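PDB 4H7N: aldehyde dehydrogenase from Anabaena variabilis, which probably oxidises aldehydes to carboxylic acids with NAD+ as cofactor. Local coordinates for residues R216-T221 with A229-G234; V130-P135 with I145-A150; G315-H320 with G335-L340. One frame throughout, in Å; residues are numbered along the deposited sequence.

Interaction 1: residues R216-T221 with A229-G234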
ATOM      1  N   ARG A 216      -9.977  11.210   3.619  1.00 28.37           N
ATOM      2  CA  ARG A 216     -10.486  10.891   2.308  1.00 31.06           C
ATOM      3  C   ARG A 216      -9.946  11.885   1.268  1.00 34.29           C
ATOM      4  O   ARG A 216      -9.583  11.505   0.154  1.00 33.39           O
ATOM      5  CB  ARG A 216     -11.998  10.836   2.291  1.00 31.09           C
ATOM      6  CG  ARG A 216     -12.498   9.622   3.004  1.00 31.43           C
ATOM      7  CD  ARG A 216     -13.927   9.380   2.766  1.00 32.08           C
ATOM      8  NE  ARG A 216     -14.169   8.834   1.437  1.00 33.28           N
ATOM      9  CZ  ARG A 216     -15.369   8.464   1.007  1.00 33.64           C
ATOM     10  NH1 ARG A 216     -16.413   8.586   1.802  1.00 35.38           N
ATOM     11  NH2 ARG A 216     -15.552   7.964  -0.211  1.00 33.44           N
ATOM     12  N   GLU A 217      -9.846  13.147   1.656  1.00 33.10           N
ATOM     13  CA  GLU A 217      -9.324  14.161   0.773  1.00 34.67           C
ATOM     14  C   GLU A 217      -7.821  13.917   0.564  1.00 28.60           C
ATOM     15  O   GLU A 217      -7.304  14.075  -0.537  1.00 25.52           O
ATOM     16  CB  GLU A 217      -9.638  15.489   1.449  1.00 41.31           C
ATOM     17  CG  GLU A 217      -9.201  16.777   0.810  1.00 51.45           C
ATOM     18  CD  GLU A 217      -9.771  17.976   1.609  1.00 60.65           C
ATOM     19  OE1 GLU A 217     -10.625  17.761   2.508  1.00 56.92           O
ATOM     20  OE2 GLU A 217      -9.359  19.126   1.341  1.00 71.32           O
ATOM     21  N   VAL A 218      -7.110  13.495   1.609  1.00 26.32           N
ATOM     22  CA  VAL A 218      -5.676  13.206   1.469  1.00 25.87           C
ATOM     23  C   VAL A 218      -5.453  11.996   0.564  1.00 24.00           C
ATOM     24  O   VAL A 218      -4.530  11.985  -0.202  1.00 23.67           O
ATOM     25  CB  VAL A 218      -4.988  12.940   2.825  1.00 26.35           C
ATOM     26  CG1 VAL A 218      -3.581  12.371   2.606  1.00 26.20           C
ATOM     27  CG2 VAL A 218      -4.906  14.222   3.616  1.00 27.02           C
ATOM     28  N   ALA A 219      -6.308  10.982   0.665  1.00 24.77           N
ATOM     29  CA  ALA A 219      -6.267   9.801  -0.237  1.00 23.18           C
ATOM     30  C   ALA A 219      -6.367  10.237  -1.667  1.00 23.92           C
ATOM     31  O   ALA A 219      -5.624   9.778  -2.568  1.00 21.62           O
ATOM     32  CB  ALA A 219      -7.425   8.837   0.075  1.00 24.56           C
ATOM     33  N   GLU A 220      -7.346  11.085  -1.917  1.00 24.81           N
ATOM     34  CA  GLU A 220      -7.608  11.509  -3.296  1.00 25.91           C
ATOM     35  C   GLU A 220      -6.489  12.390  -3.824  1.00 24.93           C
ATOM     36  O   GLU A 220      -6.064  12.187  -4.905  1.00 24.89           O
ATOM     37  CB  GLU A 220      -8.982  12.211  -3.416  1.00 30.66           C
ATOM     38  CG  GLU A 220     -10.166  11.268  -3.151  1.00 35.84           C
ATOM     39  CD  GLU A 220     -11.515  11.977  -2.971  1.00 41.63           C
ATOM     40  OE1 GLU A 220     -11.719  13.017  -3.632  1.00 47.86           O
ATOM     41  OE2 GLU A 220     -12.377  11.471  -2.186  1.00 44.48           O
ATOM     42  N   THR A 221      -5.958  13.310  -3.022  1.00 26.07           N
ATOM     43  CA  THR A 221      -4.793  14.124  -3.415  1.00 27.09           C
ATOM     44  C   THR A 221      -3.552  13.295  -3.664  1.00 26.13           C
ATOM     45  O   THR A 221      -2.855  13.449  -4.674  1.00 26.20           O
ATOM     46  CB  THR A 221      -4.499  15.198  -2.357  1.00 28.90           C
ATOM     47  OG1 THR A 221      -5.665  15.979  -2.181  1.00 33.56           O
ATOM     48  CG2 THR A 221      -3.403  16.127  -2.812  1.00 30.87           C
ATOM     49  N   ALA A 229       0.013   6.644   0.110  1.00 22.69           N
ATOM     50  CA  ALA A 229      -0.544   7.264   1.305  1.00 23.83           C
ATOM     51  C   ALA A 229      -0.802   6.231   2.394  1.00 22.61           C
ATOM     52  O   ALA A 229      -1.481   5.212   2.166  1.00 22.76           O
ATOM     53  CB  ALA A 229      -1.841   7.978   0.938  1.00 22.98           C
ATOM     54  N   TYR A 230      -0.304   6.521   3.592  1.00 22.75           N
ATOM     55  CA  TYR A 230      -0.675   5.792   4.784  1.00 22.30           C
ATOM     56  C   TYR A 230      -1.647   6.651   5.562  1.00 21.92           C
ATOM     57  O   TYR A 230      -1.347   7.798   5.937  1.00 21.31           O
ATOM     58  CB  TYR A 230       0.514   5.376   5.655  1.00 23.85           C
ATOM     59  CG  TYR A 230       0.037   4.615   6.899  1.00 26.54           C
ATOM     60  CD1 TYR A 230      -0.187   3.236   6.854  1.00 30.60           C
ATOM     61  CD2 TYR A 230      -0.184   5.252   8.096  1.00 27.88           C
ATOM     62  CE1 TYR A 230      -0.679   2.546   7.958  1.00 31.02           C
ATOM     63  CE2 TYR A 230      -0.692   4.570   9.188  1.00 30.26           C
ATOM     64  CZ  TYR A 230      -0.920   3.217   9.113  1.00 34.02           C
ATOM     65  OH  TYR A 230      -1.393   2.495  10.193  1.00 41.77           O
ATOM     66  N   LEU A 231      -2.806   6.084   5.841  1.00 21.88           N
ATOM     67  CA  LEU A 231      -3.902   6.813   6.443  1.00 24.09           C
ATOM     68  C   LEU A 231      -4.462   6.091   7.678  1.00 26.41           C
ATOM     69  O   LEU A 231      -4.839   4.901   7.609  1.00 26.10           O
ATOM     70  CB  LEU A 231      -5.060   6.970   5.463  1.00 25.93           C
ATOM     71  CG  LEU A 231      -4.704   7.488   4.092  1.00 26.59           C
ATOM     72  CD1 LEU A 231      -5.916   7.348   3.206  1.00 30.83           C
ATOM     73  CD2 LEU A 231      -4.268   8.924   4.167  1.00 26.33           C
ATOM     74  N   GLU A 232      -4.621   6.841   8.757  1.00 25.88           N
ATOM     75  CA  GLU A 232      -5.272   6.312   9.968  1.00 31.07           C
ATOM     76  C   GLU A 232      -6.297   7.332  10.407  1.00 32.64           C
ATOM     77  O   GLU A 232      -5.948   8.459  10.761  1.00 30.32           O
ATOM     78  CB  GLU A 232      -4.244   6.007  11.036  1.00 36.53           C
ATOM     79  CG  GLU A 232      -4.757   5.007  12.068  1.00 44.90           C
ATOM     80  CD  GLU A 232      -3.719   3.964  12.467  1.00 54.31           C
ATOM     81  OE1 GLU A 232      -3.060   3.316  11.595  1.00 56.69           O
ATOM     82  OE2 GLU A 232      -3.603   3.772  13.684  1.00 60.89           O
ATOM     83  N   LEU A 233      -7.576   6.979  10.259  1.00 30.42           N
ATOM     84  CA  LEU A 233      -8.656   7.980  10.201  1.00 30.49           C
ATOM     85  C   LEU A 233      -9.703   7.871  11.301  1.00 31.84           C
ATOM     86  O   LEU A 233     -10.826   8.317  11.150  1.00 36.64           O
ATOM     87  CB  LEU A 233      -9.373   7.925   8.862  1.00 30.64           C
ATOM     88  CG  LEU A 233      -8.501   8.009   7.616  1.00 29.91           C
ATOM     89  CD1 LEU A 233      -9.366   8.184   6.388  1.00 30.05           C
ATOM     90  CD2 LEU A 233      -7.495   9.159   7.780  1.00 30.93           C
ATOM     91  N   GLY A 234      -9.354   7.301  12.421  1.00 31.75           N
ATOM     92  CA  GLY A 234     -10.285   7.350  13.518  1.00 32.64           C
ATOM     93  C   GLY A 234     -11.077   6.066  13.600  1.00 31.02           C
ATOM     94  O   GLY A 234     -10.890   5.104  12.829  1.00 28.96           O
TER
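Helix residues A219 and R216 pass over A229, in the strand, and L233, just beyond its end, with the CA atoms of A219 and A229 6.4 Å apart and those of R216 and L233 8.6 Å apart. The backbones therefore diverge toward L233. L231 has the largest share of the contact and splits its two methyl groups between neighbouring helix residues. Its CD1 touches CB of A219 at 3.8 Å. Its CD2 meets CG1 of V218, also at 3.8 Å, and the two side chains run alongside each other, pointing opposite ways. V218 has CG1 anti to the backbone N (chi1 169°), which turns that methyl to L231. The helix and strand belong to one beta-alpha-beta unit, made of strand 205-209, helix 212-225 and strand 229-232. V218 and A229 also rest on V206 of the first strand, so the three elements share one apolar layer. Further along, CD1 of L233 lies 4.1 Å from the backbone N of R216. The R216 side chain starts away from the strand, and its NH2 bonds R224 O of the second subunit. F226 of that subunit packs on R216, L231 and L233, which places this layer at the dimer interface. The alternate residues Y230 and E232 turn to the other side of the strand. E232 is the predicted active-site glutamate, and R452 makes a cation-pi contact with the Y230 ring.

Interaction 2: residues V130-P135 with I145-A150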
ATOM      1  N   VAL A 130       9.394  11.951   2.883  1.00 22.03           N
ATOM      2  CA  VAL A 130       8.127  11.498   3.463  1.00 20.82           C
ATOM      3  C   VAL A 130       7.497  12.709   4.146  1.00 22.69           C
ATOM      4  O   VAL A 130       8.211  13.479   4.871  1.00 23.13           O
ATOM      5  CB  VAL A 130       8.368  10.356   4.478  1.00 20.52           C
ATOM      6  CG1 VAL A 130       7.097  10.014   5.217  1.00 21.08           C
ATOM      7  CG2 VAL A 130       8.886   9.134   3.752  1.00 22.61           C
ATOM      8  N   GLY A 131       6.231  12.948   3.855  1.00 21.37           N
ATOM      9  CA  GLY A 131       5.433  13.941   4.616  1.00 22.81           C
ATOM     10  C   GLY A 131       4.554  13.320   5.712  1.00 21.29           C
ATOM     11  O   GLY A 131       3.830  12.324   5.500  1.00 21.79           O
ATOM     12  N   VAL A 132       4.636  13.884   6.907  1.00 21.46           N
ATOM     13  CA  VAL A 132       3.796  13.465   8.009  1.00 21.20           C
ATOM     14  C   VAL A 132       2.897  14.589   8.470  1.00 22.14           C
ATOM     15  O   VAL A 132       3.361  15.684   8.807  1.00 21.91           O
ATOM     16  CB  VAL A 132       4.670  13.023   9.195  1.00 22.46           C
ATOM     17  CG1 VAL A 132       3.807  12.758  10.420  1.00 24.59           C
ATOM     18  CG2 VAL A 132       5.443  11.766   8.820  1.00 22.00           C
ATOM     19  N   ILE A 133       1.600  14.318   8.514  1.00 22.45           N
ATOM     20  CA  ILE A 133       0.595  15.281   9.011  1.00 22.80           C
ATOM     21  C   ILE A 133      -0.050  14.627  10.187  1.00 22.36           C
ATOM     22  O   ILE A 133      -0.679  13.551  10.028  1.00 20.97           O
ATOM     23  CB  ILE A 133      -0.455  15.582   7.926  1.00 22.56           C
ATOM     24  CG1 ILE A 133       0.259  16.193   6.716  1.00 23.70           C
ATOM     25  CG2 ILE A 133      -1.539  16.526   8.493  1.00 25.39           C
ATOM     26  CD1 ILE A 133      -0.596  16.326   5.464  1.00 24.76           C
ATOM     27  N   SER A 134       0.124  15.223  11.374  1.00 22.89           N
ATOM     28  CA  SER A 134      -0.229  14.560  12.624  1.00 23.00           C
ATOM     29  C   SER A 134      -1.242  15.415  13.445  1.00 24.83           C
ATOM     30  O   SER A 134      -1.277  16.618  13.327  1.00 24.88           O
ATOM     31  CB  SER A 134       1.037  14.271  13.434  1.00 25.12           C
ATOM     32  OG  SER A 134       1.781  15.475  13.727  1.00 23.62           O
ATOM     33  N   PRO A 135      -2.056  14.769  14.282  1.00 25.47           N
ATOM     34  CA  PRO A 135      -3.176  15.413  14.969  1.00 26.13           C
ATOM     35  C   PRO A 135      -2.788  15.969  16.315  1.00 25.22           C
ATOM     36  O   PRO A 135      -1.671  15.754  16.796  1.00 25.17           O
ATOM     37  CB  PRO A 135      -4.183  14.280  15.128  1.00 27.39           C
ATOM     38  CG  PRO A 135      -3.317  13.057  15.319  1.00 27.60           C
ATOM     39  CD  PRO A 135      -2.039  13.314  14.538  1.00 28.35           C
ATOM     40  N   ILE A 145       5.356   8.724  15.467  1.00 24.96           N
ATOM     41  CA  ILE A 145       5.104   7.318  15.254  1.00 24.76           C
ATOM     42  C   ILE A 145       5.514   6.833  13.878  1.00 25.55           C
ATOM     43  O   ILE A 145       6.033   5.746  13.769  1.00 24.36           O
ATOM     44  CB  ILE A 145       3.611   6.952  15.578  1.00 28.03           C
ATOM     45  CG1 ILE A 145       3.453   5.444  15.747  1.00 32.95           C
ATOM     46  CG2 ILE A 145       2.622   7.483  14.548  1.00 28.76           C
ATOM     47  CD1 ILE A 145       2.098   5.024  16.294  1.00 36.21           C
ATOM     48  N   ASP A 146       5.282   7.622  12.816  1.00 23.82           N
ATOM     49  CA  ASP A 146       5.737   7.267  11.486  1.00 23.89           C
ATOM     50  C   ASP A 146       7.149   7.844  11.226  1.00 22.49           C
ATOM     51  O   ASP A 146       7.977   7.252  10.584  1.00 21.67           O
ATOM     52  CB  ASP A 146       4.742   7.784  10.427  1.00 26.92           C
ATOM     53  CG  ASP A 146       3.323   7.130  10.546  1.00 30.34           C
ATOM     54  OD1 ASP A 146       3.214   5.894  10.593  1.00 33.58           O
ATOM     55  OD2 ASP A 146       2.344   7.876  10.592  1.00 38.30           O
ATOM     56  N   THR A 147       7.423   9.011  11.773  1.00 20.83           N
ATOM     57  CA  THR A 147       8.666   9.736  11.484  1.00 20.16           C
ATOM     58  C   THR A 147       9.894   8.910  11.815  1.00 20.43           C
ATOM     59  O   THR A 147      10.875   8.853  11.042  1.00 21.49           O
ATOM     60  CB  THR A 147       8.664  11.079  12.253  1.00 20.42           C
ATOM     61  OG1 THR A 147       7.535  11.873  11.860  1.00 19.69           O
ATOM     62  CG2 THR A 147       9.945  11.896  12.049  1.00 20.95           C
ATOM     63  N   ILE A 148       9.879   8.281  12.990  1.00 22.09           N
ATOM     64  CA  ILE A 148      11.075   7.582  13.478  1.00 22.51           C
ATOM     65  C   ILE A 148      11.445   6.401  12.573  1.00 20.98           C
ATOM     66  O   ILE A 148      12.566   6.315  12.176  1.00 22.06           O
ATOM     67  CB  ILE A 148      10.940   7.136  14.949  1.00 22.05           C
ATOM     68  CG1 ILE A 148      10.853   8.347  15.882  1.00 23.33           C
ATOM     69  CG2 ILE A 148      12.075   6.168  15.314  1.00 24.11           C
ATOM     70  CD1 ILE A 148      12.080   9.235  15.897  1.00 26.34           C
ATOM     71  N   PRO A 149      10.511   5.476  12.269  1.00 20.52           N
ATOM     72  CA  PRO A 149      10.942   4.406  11.357  1.00 20.43           C
ATOM     73  C   PRO A 149      11.294   4.915   9.968  1.00 20.87           C
ATOM     74  O   PRO A 149      12.236   4.431   9.347  1.00 23.70           O
ATOM     75  CB  PRO A 149       9.731   3.438  11.332  1.00 20.71           C
ATOM     76  CG  PRO A 149       8.563   4.177  11.949  1.00 19.66           C
ATOM     77  CD  PRO A 149       9.183   5.223  12.840  1.00 19.92           C
ATOM     78  N   ALA A 150      10.595   5.928   9.478  1.00 19.96           N
ATOM     79  CA  ALA A 150      10.970   6.473   8.187  1.00 20.15           C
ATOM     80  C   ALA A 150      12.409   7.021   8.195  1.00 21.19           C
ATOM     81  O   ALA A 150      13.157   6.800   7.241  1.00 19.79           O
ATOM     82  CB  ALA A 150      10.008   7.554   7.785  1.00 19.40           C
TER
HETATM   83  O   HOH W   1       0.356  10.674  10.268  1.00 37.64           O
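D146 is the first residue of segment 145-150 to touch the strand: its CB lies 4.4 Å from CG2 of V132. Its carboxylate is held by charge. OD1 forms a salt bridge with R452 and OD2 one with R444. These two arginines probably keep the buried acid ionised. A water also spans the two segments. It donates to the backbone O of I133 at 3.1 Å and, more weakly, to OD2 of D146.

T147 follows and makes the closest approach. Its OG1 stands 3.7 Å from CG2 of V132, with CB and CG1 of V132 slightly farther off. The side chains meet at a slant, and OG1 rests mainly on the CG2 methyl. This is van der Waals contact. The hydroxyl's polar partner is S143 O, one turn back in the chain. A chi1 of -59° sets OG1 beside the backbone N of T147, where the one oxygen can both meet V132 and bond S143 O. V157 of strand 156-161 packs on both T147 and V132.

A150 ends the contact one turn later. Its N bonds D146 O at 3.1 Å, and its CB lies 4.5 Å from CG2 of V130. F453 touches both of these residues. V130 and V132 are alternate strand residues, and both turn their side chains to the helix.

Strand 118-134 pairs in parallel with strands 156-161 and 205-209. Helix 147-153 covers this part of the sheet and leads, after a short turn, into strand 156-161, an alpha/beta layering consistent with the Rossmann-like cofactor domain of aldehyde dehydrogenases.

Interaction 3: residues G315-H320 with G335-L340; sequences GIINDH and GKVEEL
V337 brings CG2 to helix residues I317 and N318 through a first torsion that sets CG1 anti to its own backbone N (chi1 176°) and CG2 beside that N. I317 answers with its own CG2. The two methyl groups meet at 3.8 Å, and the side chains cross at about a right angle. N318 has CG anti to the backbone N (chi1 -176°), and this carries its amide along the flank of V337.

CG2 of V337 reaches past the side chains to the helix backbone, 3.8 Å from N of N318. It also lies 3.9 Å from CB of N318. Higher on the asparagine, OD1 is 4.1 Å from CB of V337. One valine is thus set against the side chains of I317 and N318 and the backbone N of N318. The CA atoms of N318 and V337 are 5.7 Å apart.

The elements joined are helix 311-326 and the chain leading from strand 330-333 into strand 338-340. Strands 338-340 and 343-345 form a two-stranded antiparallel hairpin, and W344 of its second strand also packs on V337. On the helix side, I317 packs on I308. E338 points away from the helix and pairs with R347 in a salt bridge.

A water bridges the polar groups beside the valine. It donates to OD1 of N318 at 2.5 Å, a short distance whose exact length is doubtful, and accepts from N of V337 at 3.1 Å. The asparagine carbonyl and the backbone N-H are thus linked without meeting directly. The chemistry implies a small apolar contact at I317, bordered at N318 by a water bridge.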
ATOM      1  N   GLY A 315     -17.507  21.498  20.879  1.00 30.31           N
ATOM      2  CA  GLY A 315     -18.787  21.666  20.229  1.00 32.70           C
ATOM      3  C   GLY A 315     -19.379  20.336  19.790  1.00 31.85           C
ATOM      4  O   GLY A 315     -20.557  20.112  19.959  1.00 31.55           O
ATOM      5  N   ILE A 316     -18.562  19.454  19.210  1.00 31.19           N
ATOM      6  CA  ILE A 316     -19.050  18.157  18.768  1.00 30.16           C
ATOM      7  C   ILE A 316     -19.539  17.299  19.938  1.00 30.08           C
ATOM      8  O   ILE A 316     -20.612  16.671  19.868  1.00 28.15           O
ATOM      9  CB  ILE A 316     -17.938  17.390  18.026  1.00 31.54           C
ATOM     10  CG1 ILE A 316     -17.689  18.044  16.637  1.00 34.98           C
ATOM     11  CG2 ILE A 316     -18.306  15.925  17.904  1.00 33.02           C
ATOM     12  CD1 ILE A 316     -16.429  17.546  15.917  1.00 34.54           C
ATOM     13  N   ILE A 317     -18.734  17.232  21.001  1.00 28.42           N
ATOM     14  CA  ILE A 317     -19.105  16.427  22.181  1.00 29.77           C
ATOM     15  C   ILE A 317     -20.429  16.959  22.758  1.00 29.39           C
ATOM     16  O   ILE A 317     -21.349  16.197  23.071  1.00 28.35           O
ATOM     17  CB  ILE A 317     -18.015  16.463  23.251  1.00 28.93           C
ATOM     18  CG1 ILE A 317     -16.738  15.833  22.733  1.00 30.14           C
ATOM     19  CG2 ILE A 317     -18.472  15.748  24.538  1.00 31.15           C
ATOM     20  CD1 ILE A 317     -15.508  16.124  23.561  1.00 28.77           C
ATOM     21  N   ASN A 318     -20.528  18.277  22.880  1.00 31.17           N
ATOM     22  CA  ASN A 318     -21.752  18.898  23.387  1.00 31.90           C
ATOM     23  C   ASN A 318     -22.981  18.515  22.530  1.00 32.97           C
ATOM     24  O   ASN A 318     -24.030  18.117  23.035  1.00 32.94           O
ATOM     25  CB  ASN A 318     -21.572  20.408  23.471  1.00 34.15           C
ATOM     26  CG  ASN A 318     -22.777  21.091  24.083  1.00 35.50           C
ATOM     27  OD1 ASN A 318     -23.113  20.869  25.250  1.00 37.37           O
ATOM     28  ND2 ASN A 318     -23.472  21.845  23.275  1.00 35.48           N
ATOM     29  N   ASP A 319     -22.780  18.525  21.227  1.00 34.31           N
ATOM     30  CA  ASP A 319     -23.830  18.164  20.294  1.00 35.97           C
ATOM     31  C   ASP A 319     -24.248  16.692  20.422  1.00 35.13           C
ATOM     32  O   ASP A 319     -25.431  16.386  20.376  1.00 36.82           O
ATOM     33  CB  ASP A 319     -23.351  18.496  18.898  1.00 37.26           C
ATOM     34  CG  ASP A 319     -24.316  18.078  17.847  1.00 40.89           C
ATOM     35  OD1 ASP A 319     -25.411  18.648  17.870  1.00 43.49           O
ATOM     36  OD2 ASP A 319     -23.990  17.197  17.007  1.00 39.41           O
ATOM     37  N   HIS A 320     -23.289  15.799  20.665  1.00 33.05           N
ATOM     38  CA  HIS A 320     -23.586  14.369  20.832  1.00 31.85           C
ATOM     39  C   HIS A 320     -24.400  14.123  22.082  1.00 33.08           C
ATOM     40  O   HIS A 320     -25.323  13.302  22.082  1.00 31.71           O
ATOM     41  CB  HIS A 320     -22.282  13.518  20.822  1.00 30.25           C
ATOM     42  CG  HIS A 320     -21.697  13.362  19.453  1.00 30.26           C
ATOM     43  ND1 HIS A 320     -20.867  12.316  19.098  1.00 29.67           N
ATOM     44  CD2 HIS A 320     -21.878  14.103  18.330  1.00 29.86           C
ATOM     45  CE1 HIS A 320     -20.562  12.428  17.816  1.00 29.98           C
ATOM     46  NE2 HIS A 320     -21.155  13.505  17.332  1.00 30.54           N
ATOM     47  N   GLY A 335     -21.928  14.507  31.804  1.00 36.34           N
ATOM     48  CA  GLY A 335     -22.934  14.930  30.847  1.00 38.20           C
ATOM     49  C   GLY A 335     -23.018  16.401  30.521  1.00 39.39           C
ATOM     50  O   GLY A 335     -23.947  16.804  29.852  1.00 40.06           O
ATOM     51  N   LYS A 336     -22.020  17.186  30.922  1.00 39.24           N
ATOM     52  CA  LYS A 336     -21.992  18.616  30.646  1.00 41.29           C
ATOM     53  C   LYS A 336     -20.649  19.087  30.102  1.00 36.71           C
ATOM     54  O   LYS A 336     -19.644  18.982  30.804  1.00 35.54           O
ATOM     55  CB  LYS A 336     -22.208  19.396  31.931  1.00 46.65           C
ATOM     56  CG  LYS A 336     -23.514  19.129  32.622  1.00 55.37           C
ATOM     57  CD  LYS A 336     -23.558  19.920  33.929  1.00 61.60           C
ATOM     58  CE  LYS A 336     -23.974  19.051  35.112  1.00 65.49           C
ATOM     59  NZ  LYS A 336     -25.398  18.637  35.019  1.00 70.94           N
ATOM     60  N   VAL A 337     -20.641  19.661  28.899  1.00 33.23           N
ATOM     61  CA  VAL A 337     -19.474  20.383  28.427  1.00 32.56           C
ATOM     62  C   VAL A 337     -19.502  21.797  28.992  1.00 35.66           C
ATOM     63  O   VAL A 337     -20.381  22.571  28.668  1.00 36.23           O
ATOM     64  CB  VAL A 337     -19.426  20.418  26.913  1.00 32.70           C
ATOM     65  CG1 VAL A 337     -18.253  21.267  26.434  1.00 32.42           C
ATOM     66  CG2 VAL A 337     -19.325  18.976  26.370  1.00 31.88           C
ATOM     67  N   GLU A 338     -18.557  22.131  29.860  1.00 37.13           N
ATOM     68  CA  GLU A 338     -18.595  23.430  30.566  1.00 40.50           C
ATOM     69  C   GLU A 338     -17.272  24.158  30.482  1.00 38.96           C
ATOM     70  O   GLU A 338     -16.197  23.529  30.312  1.00 38.64           O
ATOM     71  CB  GLU A 338     -19.002  23.247  32.013  1.00 46.21           C
ATOM     72  CG  GLU A 338     -18.332  22.062  32.685  1.00 50.53           C
ATOM     73  CD  GLU A 338     -18.743  21.896  34.142  1.00 57.57           C
ATOM     74  OE1 GLU A 338     -19.451  22.785  34.642  1.00 63.58           O
ATOM     75  OE2 GLU A 338     -18.340  20.893  34.780  1.00 61.91           O
ATOM     76  N   GLU A 339     -17.365  25.476  30.552  1.00 37.64           N
ATOM     77  CA  GLU A 339     -16.223  26.367  30.604  1.00 39.04           C
ATOM     78  C   GLU A 339     -15.776  26.547  32.056  1.00 39.41           C
ATOM     79  O   GLU A 339     -16.582  26.797  32.944  1.00 37.92           O
ATOM     80  CB  GLU A 339     -16.545  27.714  29.911  1.00 43.29           C
ATOM     81  CG  GLU A 339     -15.413  28.758  29.972  1.00 49.07           C
ATOM     82  CD  GLU A 339     -15.509  29.722  31.175  1.00 52.21           C
ATOM     83  OE1 GLU A 339     -16.502  30.471  31.254  1.00 60.98           O
ATOM     84  OE2 GLU A 339     -14.604  29.759  32.039  1.00 53.09           O
ATOM     85  N   LEU A 340     -14.486  26.338  32.306  1.00 39.04           N
ATOM     86  CA  LEU A 340     -13.903  26.559  33.615  1.00 38.77           C
ATOM     87  C   LEU A 340     -12.503  27.141  33.421  1.00 39.09           C
ATOM     88  O   LEU A 340     -11.646  26.564  32.692  1.00 36.93           O
ATOM     89  CB  LEU A 340     -13.827  25.274  34.414  1.00 40.14           C
ATOM     90  CG  LEU A 340     -15.131  24.514  34.693  1.00 42.07           C
ATOM     91  CD1 LEU A 340     -14.756  23.103  35.104  1.00 43.82           C
ATOM     92  CD2 LEU A 340     -15.966  25.213  35.774  1.00 43.05           C
TER
HETATM   93  O   HOH W   2     -23.308  19.402  27.254  1.00 44.46           O

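Interactions 1 and 2 are buried and reach the same mixed sheet, with centres 14 Å apart. They meet where CD2 of Y230 packs 4.3 Å from OD1 of D146. R444 and R452 draw them together further: both contact Y230 and both bind D146. Interaction 1 is apolar across its segments and is joined by the second subunit. Interaction 2 adds a buried carboxylate and a water to its valine packing. Interaction 3 is only partly buried and lies about 12 Å or more, between nearest atoms, from the others. It joins a helix to the approach of a separate hairpin, and its water bridges uncharged groups.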